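Local coordinates for acetyl-CoA acetyltransferase (Mycobacterium smegmatis, PDB 4EGV), which probably acts as an acyltransferase, being a monomeric thiolase-like protein with an additional C-terminal domain, at residues V462-I473 against K486-S497; Y213-F221 against M254-M263. One frame throughout, in Å; residues are numbered along the deposited sequence.

Interaction 1 of 2, residues V462-I473 against K486-S497; sequences VRYDWTPHTGII and KTKDEDLVKLLS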
loop_
_atom_site.group_PDB
_atom_site.type_symbol
_atom_site.label_atom_id
_atom_site.label_comp_id
_atom_site.label_asym_id
_atom_site.label_seq_id
_atom_site.Cartn_x
_atom_site.Cartn_y
_atom_site.Cartn_z
ATOM N N VAL A 462 12.742 1.671 -18.220
ATOM C CA VAL A 462 13.839 0.896 -18.759
ATOM C C VAL A 462 14.267 -0.162 -17.747
ATOM O O VAL A 462 14.337 0.105 -16.542
ATOM C CB VAL A 462 15.043 1.785 -19.111
ATOM C CG1 VAL A 462 16.127 0.960 -19.829
ATOM C CG2 VAL A 462 14.633 2.943 -19.973
ATOM N N ARG A 463 14.555 -1.366 -18.224
ATOM C CA ARG A 463 15.107 -2.399 -17.346
ATOM C C ARG A 463 16.616 -2.430 -17.449
ATOM O O ARG A 463 17.154 -2.800 -18.469
ATOM C CB ARG A 463 14.557 -3.774 -17.685
ATOM C CG ARG A 463 13.054 -3.856 -17.750
ATOM C CD ARG A 463 12.563 -5.249 -17.470
ATOM N NE ARG A 463 13.059 -5.658 -16.163
ATOM C CZ ARG A 463 12.431 -6.463 -15.313
ATOM N NH1 ARG A 463 11.239 -6.997 -15.602
ATOM N NH2 ARG A 463 13.010 -6.722 -14.162
ATOM N N TYR A 464 17.288 -2.028 -16.383
ATOM C CA TYR A 464 18.745 -1.962 -16.346
ATOM C C TYR A 464 19.337 -3.263 -15.811
ATOM O O TYR A 464 20.546 -3.483 -15.838
ATOM C CB TYR A 464 19.230 -0.784 -15.510
ATOM C CG TYR A 464 18.760 0.545 -15.985
ATOM C CD1 TYR A 464 19.369 1.182 -17.045
ATOM C CD2 TYR A 464 17.711 1.197 -15.343
ATOM C CE1 TYR A 464 18.933 2.440 -17.473
ATOM C CE2 TYR A 464 17.280 2.454 -15.753
ATOM C CZ TYR A 464 17.892 3.064 -16.820
ATOM O OH TYR A 464 17.459 4.294 -17.208
ATOM N N ASP A 465 18.475 -4.138 -15.344
ATOM C CA ASP A 465 18.915 -5.414 -14.837
ATOM C C ASP A 465 18.989 -6.449 -15.951
ATOM O O ASP A 465 19.500 -7.529 -15.738
ATOM C CB ASP A 465 18.050 -5.873 -13.638
ATOM C CG ASP A 465 16.525 -5.621 -13.843
ATOM O OD1 ASP A 465 16.148 -4.662 -14.550
ATOM O OD2 ASP A 465 15.686 -6.375 -13.297
ATOM N N TRP A 466 18.514 -6.089 -17.142
ATOM C CA TRP A 466 18.674 -6.909 -18.340
ATOM C C TRP A 466 19.797 -6.381 -19.207
ATOM O O TRP A 466 20.068 -5.193 -19.208
ATOM C CB TRP A 466 17.364 -6.941 -19.128
ATOM C CG TRP A 466 16.241 -7.678 -18.457
ATOM C CD1 TRP A 466 16.225 -8.146 -17.189
ATOM C CD2 TRP A 466 14.952 -7.981 -19.005
ATOM N NE1 TRP A 466 15.031 -8.745 -16.905
ATOM C CE2 TRP A 466 14.221 -8.655 -18.005
ATOM C CE3 TRP A 466 14.343 -7.764 -20.254
ATOM C CZ2 TRP A 466 12.897 -9.126 -18.211
ATOM C CZ3 TRP A 466 13.014 -8.241 -20.467
ATOM C CH2 TRP A 466 12.319 -8.916 -19.450
ATOM N N THR A 467 20.472 -7.273 -19.920
ATOM C CA THR A 467 21.334 -6.889 -21.034
ATOM C C THR A 467 20.860 -7.586 -22.309
ATOM O O THR A 467 20.735 -8.788 -22.328
ATOM C CB THR A 467 22.795 -7.202 -20.754
ATOM O OG1 THR A 467 23.130 -6.651 -19.486
ATOM C CG2 THR A 467 23.731 -6.644 -21.860
ATOM N N PRO A 468 20.595 -6.821 -23.385
ATOM C CA PRO A 468 20.743 -5.360 -23.410
ATOM C C PRO A 468 19.627 -4.670 -22.594
ATOM O O PRO A 468 18.588 -5.267 -22.353
ATOM C CB PRO A 468 20.710 -5.017 -24.913
ATOM C CG PRO A 468 20.261 -6.257 -25.604
ATOM C CD PRO A 468 20.076 -7.363 -24.645
ATOM N N HIS A 469 19.869 -3.446 -22.148
ATOM C CA HIS A 469 18.838 -2.668 -21.471
ATOM C C HIS A 469 17.562 -2.647 -22.325
ATOM O O HIS A 469 17.612 -2.553 -23.540
ATOM C CB HIS A 469 19.336 -1.251 -21.135
ATOM C CG HIS A 469 20.502 -1.222 -20.193
ATOM N ND1 HIS A 469 21.294 -0.106 -20.024
ATOM C CD2 HIS A 469 21.029 -2.175 -19.385
ATOM C CE1 HIS A 469 22.259 -0.372 -19.156
ATOM N NE2 HIS A 469 22.119 -1.624 -18.755
ATOM N N THR A 470 16.417 -2.759 -21.677
ATOM C CA THR A 470 15.159 -2.971 -22.375
ATOM C C THR A 470 14.135 -1.935 -21.958
ATOM O O THR A 470 13.872 -1.780 -20.772
ATOM C CB THR A 470 14.594 -4.394 -22.076
ATOM O OG1 THR A 470 15.547 -5.375 -22.455
ATOM C CG2 THR A 470 13.290 -4.683 -22.823
ATOM N N GLY A 471 13.551 -1.262 -22.951
ATOM C CA GLY A 471 12.534 -0.238 -22.748
ATOM C C GLY A 471 11.110 -0.734 -22.896
ATOM O O GLY A 471 10.797 -1.542 -23.743
ATOM N N ILE A 472 10.240 -0.257 -22.029
ATOM C CA ILE A 472 8.823 -0.525 -22.147
ATOM C C ILE A 472 8.154 0.815 -22.319
ATOM O O ILE A 472 8.436 1.773 -21.589
ATOM C CB ILE A 472 8.252 -1.167 -20.887
ATOM C CG1 ILE A 472 9.181 -2.279 -20.338
ATOM C CG2 ILE A 472 6.814 -1.572 -21.114
ATOM C CD1 ILE A 472 8.960 -3.667 -20.832
ATOM N N ILE A 473 7.272 0.885 -23.298
ATOM C CA ILE A 473 6.627 2.129 -23.636
ATOM C C ILE A 473 5.106 1.959 -23.616
ATOM O O ILE A 473 4.582 0.955 -24.083
ATOM C CB ILE A 473 7.132 2.632 -25.020
ATOM C CG1 ILE A 473 8.647 2.792 -24.997
ATOM C CG2 ILE A 473 6.431 3.947 -25.452
ATOM C CD1 ILE A 473 9.216 3.514 -26.187
ATOM N N LYS A 486 7.727 -2.888 -26.545
ATOM C CA LYS A 486 8.989 -3.288 -25.977
ATOM C C LYS A 486 10.081 -2.943 -26.993
ATOM O O LYS A 486 9.846 -2.978 -28.192
ATOM C CB LYS A 486 8.955 -4.786 -25.742
ATOM C CG LYS A 486 10.038 -5.295 -24.806
ATOM C CD LYS A 486 10.693 -6.601 -25.309
ATOM C CE LYS A 486 10.309 -7.803 -24.453
ATOM N NZ LYS A 486 10.280 -9.060 -25.234
ATOM N N THR A 487 11.279 -2.634 -26.523
ATOM C CA THR A 487 12.331 -2.140 -27.410
ATOM C C THR A 487 13.752 -2.441 -26.894
ATOM O O THR A 487 14.078 -2.247 -25.709
ATOM C CB THR A 487 12.127 -0.594 -27.778
ATOM O OG1 THR A 487 13.005 -0.200 -28.834
ATOM C CG2 THR A 487 12.381 0.323 -26.606
ATOM N N LYS A 488 14.592 -2.933 -27.795
ATOM C CA LYS A 488 16.014 -3.063 -27.503
ATOM C C LYS A 488 16.869 -2.291 -28.489
ATOM O O LYS A 488 18.098 -2.322 -28.411
ATOM C CB LYS A 488 16.439 -4.523 -27.495
ATOM C CG LYS A 488 15.774 -5.267 -26.400
ATOM C CD LYS A 488 16.259 -6.656 -26.212
ATOM C CE LYS A 488 15.242 -7.360 -25.353
ATOM N NZ LYS A 488 15.832 -8.388 -24.485
ATOM N N ASP A 489 16.218 -1.654 -29.449
ATOM C CA ASP A 489 16.898 -0.733 -30.315
ATOM C C ASP A 489 17.856 0.171 -29.488
ATOM O O ASP A 489 17.446 0.881 -28.578
ATOM C CB ASP A 489 15.863 0.044 -31.138
ATOM C CG ASP A 489 16.429 1.293 -31.764
ATOM O OD1 ASP A 489 17.151 1.196 -32.798
ATOM O OD2 ASP A 489 16.137 2.385 -31.220
ATOM N N GLU A 490 19.146 0.076 -29.797
ATOM C CA GLU A 490 20.200 0.881 -29.187
ATOM C C GLU A 490 19.848 2.395 -29.209
ATOM O O GLU A 490 20.048 3.080 -28.212
ATOM C CB GLU A 490 21.554 0.507 -29.857
ATOM C CG GLU A 490 22.822 1.402 -29.600
ATOM C CD GLU A 490 24.080 0.979 -30.473
ATOM O OE1 GLU A 490 24.798 0.021 -30.088
ATOM O OE2 GLU A 490 24.362 1.603 -31.535
ATOM N N ASP A 491 19.284 2.902 -30.311
ATOM C CA ASP A 491 18.989 4.355 -30.421
ATOM C C ASP A 491 17.893 4.862 -29.447
ATOM O O ASP A 491 18.075 5.873 -28.748
ATOM C CB ASP A 491 18.647 4.776 -31.883
ATOM C CG ASP A 491 19.877 4.759 -32.831
ATOM O OD1 ASP A 491 20.837 5.581 -32.657
ATOM O OD2 ASP A 491 19.850 3.908 -33.766
ATOM N N LEU A 492 16.764 4.155 -29.428
ATOM C CA LEU A 492 15.609 4.487 -28.604
ATOM C C LEU A 492 15.895 4.375 -27.118
ATOM O O LEU A 492 15.518 5.248 -26.332
ATOM C CB LEU A 492 14.414 3.608 -28.974
ATOM C CG LEU A 492 13.024 3.961 -28.430
ATOM C CD1 LEU A 492 12.752 5.452 -28.336
ATOM C CD2 LEU A 492 11.906 3.282 -29.173
ATOM N N VAL A 493 16.584 3.316 -26.736
ATOM C CA VAL A 493 16.935 3.074 -25.350
ATOM C C VAL A 493 17.884 4.144 -24.791
ATOM O O VAL A 493 17.822 4.482 -23.625
ATOM C CB VAL A 493 17.457 1.598 -25.170
ATOM C CG1 VAL A 493 18.014 1.341 -23.775
ATOM C CG2 VAL A 493 16.344 0.604 -25.470
ATOM N N LYS A 494 18.746 4.686 -25.626
ATOM C CA LYS A 494 19.636 5.769 -25.225
ATOM C C LYS A 494 18.806 7.017 -24.834
ATOM O O LYS A 494 19.099 7.670 -23.834
ATOM C CB LYS A 494 20.623 6.052 -26.381
ATOM C CG LYS A 494 21.725 7.056 -26.118
ATOM C CD LYS A 494 22.833 6.948 -27.181
ATOM C CE LYS A 494 24.201 7.335 -26.542
ATOM N NZ LYS A 494 25.250 7.580 -27.549
ATOM N N LEU A 495 17.760 7.320 -25.616
ATOM C CA LEU A 495 16.852 8.433 -25.326
ATOM C C LEU A 495 16.064 8.218 -24.027
ATOM O O LEU A 495 15.900 9.163 -23.260
ATOM C CB LEU A 495 15.901 8.717 -26.510
ATOM C CG LEU A 495 14.985 9.938 -26.345
ATOM C CD1 LEU A 495 15.717 11.298 -26.539
ATOM C CD2 LEU A 495 13.786 9.820 -27.245
ATOM N N LEU A 496 15.587 6.991 -23.788
ATOM C CA LEU A 496 14.835 6.669 -22.562
ATOM C C LEU A 496 15.684 6.664 -21.284
ATOM O O LEU A 496 15.198 7.042 -20.202
ATOM C CB LEU A 496 14.081 5.346 -22.676
ATOM C CG LEU A 496 13.125 5.117 -23.846
ATOM C CD1 LEU A 496 12.603 3.693 -23.884
ATOM C CD2 LEU A 496 11.984 6.079 -23.824
ATOM N N SER A 497 16.948 6.258 -21.412
ATOM C CA SER A 497 17.862 6.196 -20.266
ATOM C C SER A 497 18.537 7.518 -19.908
ATOM O O SER A 497 18.787 7.788 -18.734
ATOM C CB SER A 497 18.959 5.160 -20.502
ATOM O OG SER A 497 18.452 3.953 -21.035
#
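L496, on the helix 490-498, packs against V462 and I473 of two neighbouring strands. Its CB meets V462 CG2 at 3.7 Å. From there CG lies anti to the carbonyl carbon (chi1 -54°) and the chain runs on extended (chi2 173°), which carries CD1 across to G471, whose CA is 4.1 Å from it. The same methyl touches I473 CD1, and that carbon also meets L492 CD2 tip to tip at 4.0 Å. One turn back along the helix from L496, V493 sets its CG1 against H469 CB.

The helix follows the hairpin 470-476/482-487 after K488 and D489. G471 and T487 form an antiparallel hydrogen-bonded pair: G471 N donates to T487 O at 3.0 Å, while the return bond from T487 N to G471 O is weak. A five-stranded antiparallel sheet in order 3-2-1-4-5, with the helix between its third and fourth strands, is consistent with the OB-like topology of the C-terminal domain. D489, the N-cap residue, caps the helix start, its OD2 accepting from L492 N. Beyond the hairpin pair K488 passes across P468 at about a right angle, its CD 4.1 Å from P468 CG, and its CE approaches T470 OG1, a hydroxyl that donates to P468 O. At the other end of the contact Y464 OH packs on S497 CA (3.6 Å), although its polar partner is D257. S497 OG turns back to V493 O, reaching that carbonyl from the face opposite to the one S497 N uses.

Interaction 2 of 2, residues Y213-F221 against M254-M263; sequences YRLAMAELF and MIVDPYPRLM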
loop_
_atom_site.group_PDB
_atom_site.type_symbol
_atom_site.label_atom_id
_atom_site.label_comp_id
_atom_site.label_asym_id
_atom_site.label_seq_id
_atom_site.Cartn_x
_atom_site.Cartn_y
_atom_site.Cartn_z
ATOM N N TYR A 213 13.007 15.366 -10.723
ATOM C CA TYR A 213 12.114 14.359 -10.201
ATOM C C TYR A 213 12.867 13.396 -9.319
ATOM O O TYR A 213 12.392 12.996 -8.281
ATOM C CB TYR A 213 11.445 13.615 -11.332
ATOM C CG TYR A 213 10.235 12.867 -10.866
ATOM C CD1 TYR A 213 8.990 13.493 -10.771
ATOM C CD2 TYR A 213 10.329 11.526 -10.485
ATOM C CE1 TYR A 213 7.892 12.799 -10.326
ATOM C CE2 TYR A 213 9.240 10.833 -10.026
ATOM C CZ TYR A 213 8.027 11.460 -9.946
ATOM O OH TYR A 213 6.953 10.725 -9.490
ATOM N N ARG A 214 14.061 13.024 -9.727
ATOM C CA ARG A 214 14.863 12.175 -8.892
ATOM C C ARG A 214 15.156 12.824 -7.528
ATOM O O ARG A 214 15.231 12.141 -6.520
ATOM C CB ARG A 214 16.131 11.735 -9.624
ATOM C CG ARG A 214 16.873 10.664 -8.873
ATOM C CD ARG A 214 17.507 9.570 -9.661
ATOM N NE ARG A 214 18.837 9.830 -10.215
ATOM C CZ ARG A 214 19.098 9.852 -11.516
ATOM N NH1 ARG A 214 18.143 9.665 -12.403
ATOM N NH2 ARG A 214 20.313 10.064 -11.943
ATOM N N LEU A 215 15.259 14.151 -7.495
ATOM C CA LEU A 215 15.452 14.880 -6.236
ATOM C C LEU A 215 14.193 14.855 -5.377
ATOM O O LEU A 215 14.269 14.704 -4.148
ATOM C CB LEU A 215 15.919 16.320 -6.499
ATOM C CG LEU A 215 16.057 17.314 -5.338
ATOM C CD1 LEU A 215 17.307 17.083 -4.534
ATOM C CD2 LEU A 215 15.993 18.752 -5.825
ATOM N N ALA A 216 13.040 15.008 -6.023
ATOM C CA ALA A 216 11.784 14.991 -5.313
ATOM C C ALA A 216 11.586 13.661 -4.585
ATOM O O ALA A 216 11.185 13.650 -3.420
ATOM C CB ALA A 216 10.626 15.278 -6.270
HETATM N N MSE A 217 11.873 12.555 -5.286
HETATM C CA MSE A 217 11.799 11.194 -4.748
HETATM C C MSE A 217 12.740 10.947 -3.572
HETATM O O MSE A 217 12.385 10.273 -2.612
HETATM C CB MSE A 217 12.148 10.176 -5.812
HETATM C CG MSE A 217 11.117 9.931 -6.839
HETATM SE SE MSE A 217 11.577 8.410 -8.058
HETATM C CE MSE A 217 13.459 8.700 -8.458
ATOM N N ALA A 218 13.964 11.436 -3.675
ATOM C CA ALA A 218 14.898 11.314 -2.597
ATOM C C ALA A 218 14.480 12.166 -1.400
ATOM O O ALA A 218 14.679 11.752 -0.275
ATOM C CB ALA A 218 16.272 11.659 -3.075
ATOM N N GLU A 219 13.874 13.327 -1.645
ATOM C CA GLU A 219 13.408 14.215 -0.567
ATOM C C GLU A 219 12.158 13.748 0.146
ATOM O O GLU A 219 11.939 14.070 1.312
ATOM C CB GLU A 219 13.226 15.655 -1.048
ATOM C CG GLU A 219 14.535 16.429 -1.022
ATOM C CD GLU A 219 14.390 17.920 -1.269
ATOM O OE1 GLU A 219 13.656 18.331 -2.203
ATOM O OE2 GLU A 219 15.066 18.679 -0.535
ATOM N N LEU A 220 11.350 12.990 -0.579
ATOM C CA LEU A 220 10.228 12.292 -0.026
ATOM C C LEU A 220 10.686 11.141 0.879
ATOM O O LEU A 220 10.190 11.006 2.003
ATOM C CB LEU A 220 9.342 11.782 -1.159
ATOM C CG LEU A 220 8.096 11.025 -0.736
ATOM C CD1 LEU A 220 7.098 11.950 -0.185
ATOM C CD2 LEU A 220 7.568 10.286 -1.886
ATOM N N PHE A 221 11.643 10.347 0.399
ATOM C CA PHE A 221 12.018 9.083 1.048
ATOM C C PHE A 221 13.034 9.115 2.184
ATOM O O PHE A 221 13.067 8.166 2.992
ATOM C CB PHE A 221 12.466 8.051 0.015
ATOM C CG PHE A 221 11.377 7.117 -0.441
ATOM C CD1 PHE A 221 10.041 7.491 -0.400
ATOM C CD2 PHE A 221 11.700 5.876 -0.964
ATOM C CE1 PHE A 221 9.059 6.630 -0.836
ATOM C CE2 PHE A 221 10.709 5.026 -1.426
ATOM C CZ PHE A 221 9.390 5.400 -1.343
HETATM N N MSE A 254 21.135 2.089 -11.004
HETATM C CA MSE A 254 19.845 2.084 -11.665
HETATM C C MSE A 254 19.341 0.646 -11.861
HETATM O O MSE A 254 20.031 -0.157 -12.452
HETATM C CB MSE A 254 19.950 2.830 -13.013
HETATM C CG MSE A 254 20.063 4.355 -12.902
HETATM SE SE MSE A 254 18.508 5.229 -11.953
HETATM C CE MSE A 254 17.199 5.278 -13.432
ATOM N N ILE A 255 18.151 0.342 -11.339
ATOM C CA ILE A 255 17.485 -0.971 -11.491
ATOM C C ILE A 255 16.406 -0.936 -12.574
ATOM O O ILE A 255 16.508 -1.590 -13.578
ATOM C CB ILE A 255 16.812 -1.431 -10.153
ATOM C CG1 ILE A 255 17.841 -1.573 -9.038
ATOM C CG2 ILE A 255 16.038 -2.779 -10.305
ATOM C CD1 ILE A 255 18.554 -2.949 -8.964
ATOM N N VAL A 256 15.355 -0.182 -12.312
ATOM C CA VAL A 256 14.257 0.010 -13.233
ATOM C C VAL A 256 13.944 1.519 -13.213
ATOM O O VAL A 256 13.864 2.102 -12.149
ATOM C CB VAL A 256 13.038 -0.877 -12.824
ATOM C CG1 VAL A 256 11.777 -0.373 -13.425
ATOM C CG2 VAL A 256 13.264 -2.355 -13.201
ATOM N N ASP A 257 13.829 2.137 -14.391
ATOM C CA ASP A 257 13.643 3.569 -14.488
ATOM C C ASP A 257 12.320 3.967 -13.864
ATOM O O ASP A 257 11.278 3.457 -14.247
ATOM C CB ASP A 257 13.710 4.061 -15.933
ATOM C CG ASP A 257 14.281 5.491 -16.045
ATOM O OD1 ASP A 257 15.527 5.628 -16.106
ATOM O OD2 ASP A 257 13.495 6.470 -16.087
ATOM N N PRO A 258 12.343 4.948 -12.955
ATOM C CA PRO A 258 13.412 5.887 -12.663
ATOM C C PRO A 258 14.169 5.652 -11.377
ATOM O O PRO A 258 14.858 6.572 -10.918
ATOM C CB PRO A 258 12.655 7.210 -12.549
ATOM C CG PRO A 258 11.360 6.835 -11.986
ATOM C CD PRO A 258 11.101 5.368 -12.310
ATOM N N TYR A 259 14.047 4.451 -10.805
ATOM C CA TYR A 259 14.564 4.164 -9.453
ATOM C C TYR A 259 15.972 3.585 -9.348
ATOM O O TYR A 259 16.299 2.584 -9.988
ATOM C CB TYR A 259 13.670 3.213 -8.691
ATOM C CG TYR A 259 12.211 3.464 -8.805
ATOM C CD1 TYR A 259 11.614 4.541 -8.136
ATOM C CD2 TYR A 259 11.397 2.593 -9.554
ATOM C CE1 TYR A 259 10.248 4.766 -8.220
ATOM C CE2 TYR A 259 10.044 2.811 -9.658
ATOM C CZ TYR A 259 9.475 3.899 -8.986
ATOM O OH TYR A 259 8.132 4.088 -9.071
ATOM N N PRO A 260 16.802 4.229 -8.511
ATOM C CA PRO A 260 18.075 3.656 -8.083
ATOM C C PRO A 260 17.846 2.602 -7.030
ATOM O O PRO A 260 16.864 2.657 -6.313
ATOM C CB PRO A 260 18.836 4.838 -7.498
ATOM C CG PRO A 260 17.906 6.012 -7.530
ATOM C CD PRO A 260 16.581 5.598 -7.995
ATOM N N ARG A 261 18.758 1.642 -6.959
ATOM C CA ARG A 261 18.667 0.537 -6.014
ATOM C C ARG A 261 18.286 0.879 -4.572
ATOM O O ARG A 261 17.504 0.171 -4.021
ATOM C CB ARG A 261 19.949 -0.277 -6.002
ATOM C CG ARG A 261 19.725 -1.718 -5.639
ATOM C CD ARG A 261 21.032 -2.440 -5.365
ATOM N NE ARG A 261 21.065 -2.959 -4.009
ATOM C CZ ARG A 261 21.641 -2.396 -2.943
ATOM N NH1 ARG A 261 22.293 -1.238 -3.004
ATOM N NH2 ARG A 261 21.555 -3.018 -1.775
ATOM N N LEU A 262 18.842 1.921 -3.948
ATOM C CA LEU A 262 18.588 2.163 -2.514
ATOM C C LEU A 262 17.164 2.573 -2.215
ATOM O O LEU A 262 16.723 2.531 -1.078
ATOM C CB LEU A 262 19.549 3.181 -1.917
ATOM C CG LEU A 262 20.988 2.715 -1.771
ATOM C CD1 LEU A 262 21.772 3.770 -1.063
ATOM C CD2 LEU A 262 21.075 1.401 -1.015
HETATM N N MSE A 263 16.446 2.938 -3.259
HETATM C CA MSE A 263 15.097 3.428 -3.176
HETATM C C MSE A 263 14.075 2.310 -3.367
HETATM O O MSE A 263 12.874 2.554 -3.337
HETATM C CB MSE A 263 14.942 4.450 -4.286
HETATM C CG MSE A 263 13.732 5.345 -4.219
HETATM SE SE MSE A 263 14.287 7.178 -4.699
HETATM C CE MSE A 263 14.882 7.690 -2.937
#
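M263, a selenomethionine, sets its CE methyl against the backbone of helix 210-230. CG is anti to the backbone N (chi1 -166°), and bends at the next two torsions bring CE to 3.6 Å from both M217 O and A218 CA and to 3.8 Å from F221 CB. F221 also takes M263 O at the edge of its ring, near the ring plane. Behind the methyl, M263 SE rests on M217 CB.

M217, also selenomethionine, reaches the other way into the small hairpin 254-260. Its SE makes a Met-aromatic contact with Y259, 4.9 Å from the ring centroid and 64° off the normal, an oblique approach nearest to CD1 and CE1. The terminal CE lies 3.5 Å from P258 O.

R214 lays its CD 4.2 Å from P260 CG, while M254 SE lies over one face of its guanidinium, 4.5 Å from NH1.

No hydrogen bond joins the two segments, and Y259 OH is bonded instead to E199 of helix 191-206. Cohesion probably rests largely on dispersion and methyl-to-carbonyl contacts, selenium standing in for the sulfur of methionine, so shape rather than hydrogen bonding probably sets the fit.

Interactions 1 and 2 lie on the same side of the chain's centre, with their own centres about 18 Å apart, and are joined through the segment 254-263. Y464 of interaction 1 makes two of the connections: its OH probably hydrogen-bonds to D257 OD1 (2.6 Å), and its N probably to I255 O (2.9 Å). V462 adds a backbone bond to D257, and D257 O accepts from T461 OG1. M254 is shared too, touching Y464 while its selenium faces R214 in interaction 2. Thus the two-stranded element 254-260 lies between helix 210-230 and the OB-like C-terminal domain; it meets the domain largely through hydrogen bonds and the helix through apolar contacts.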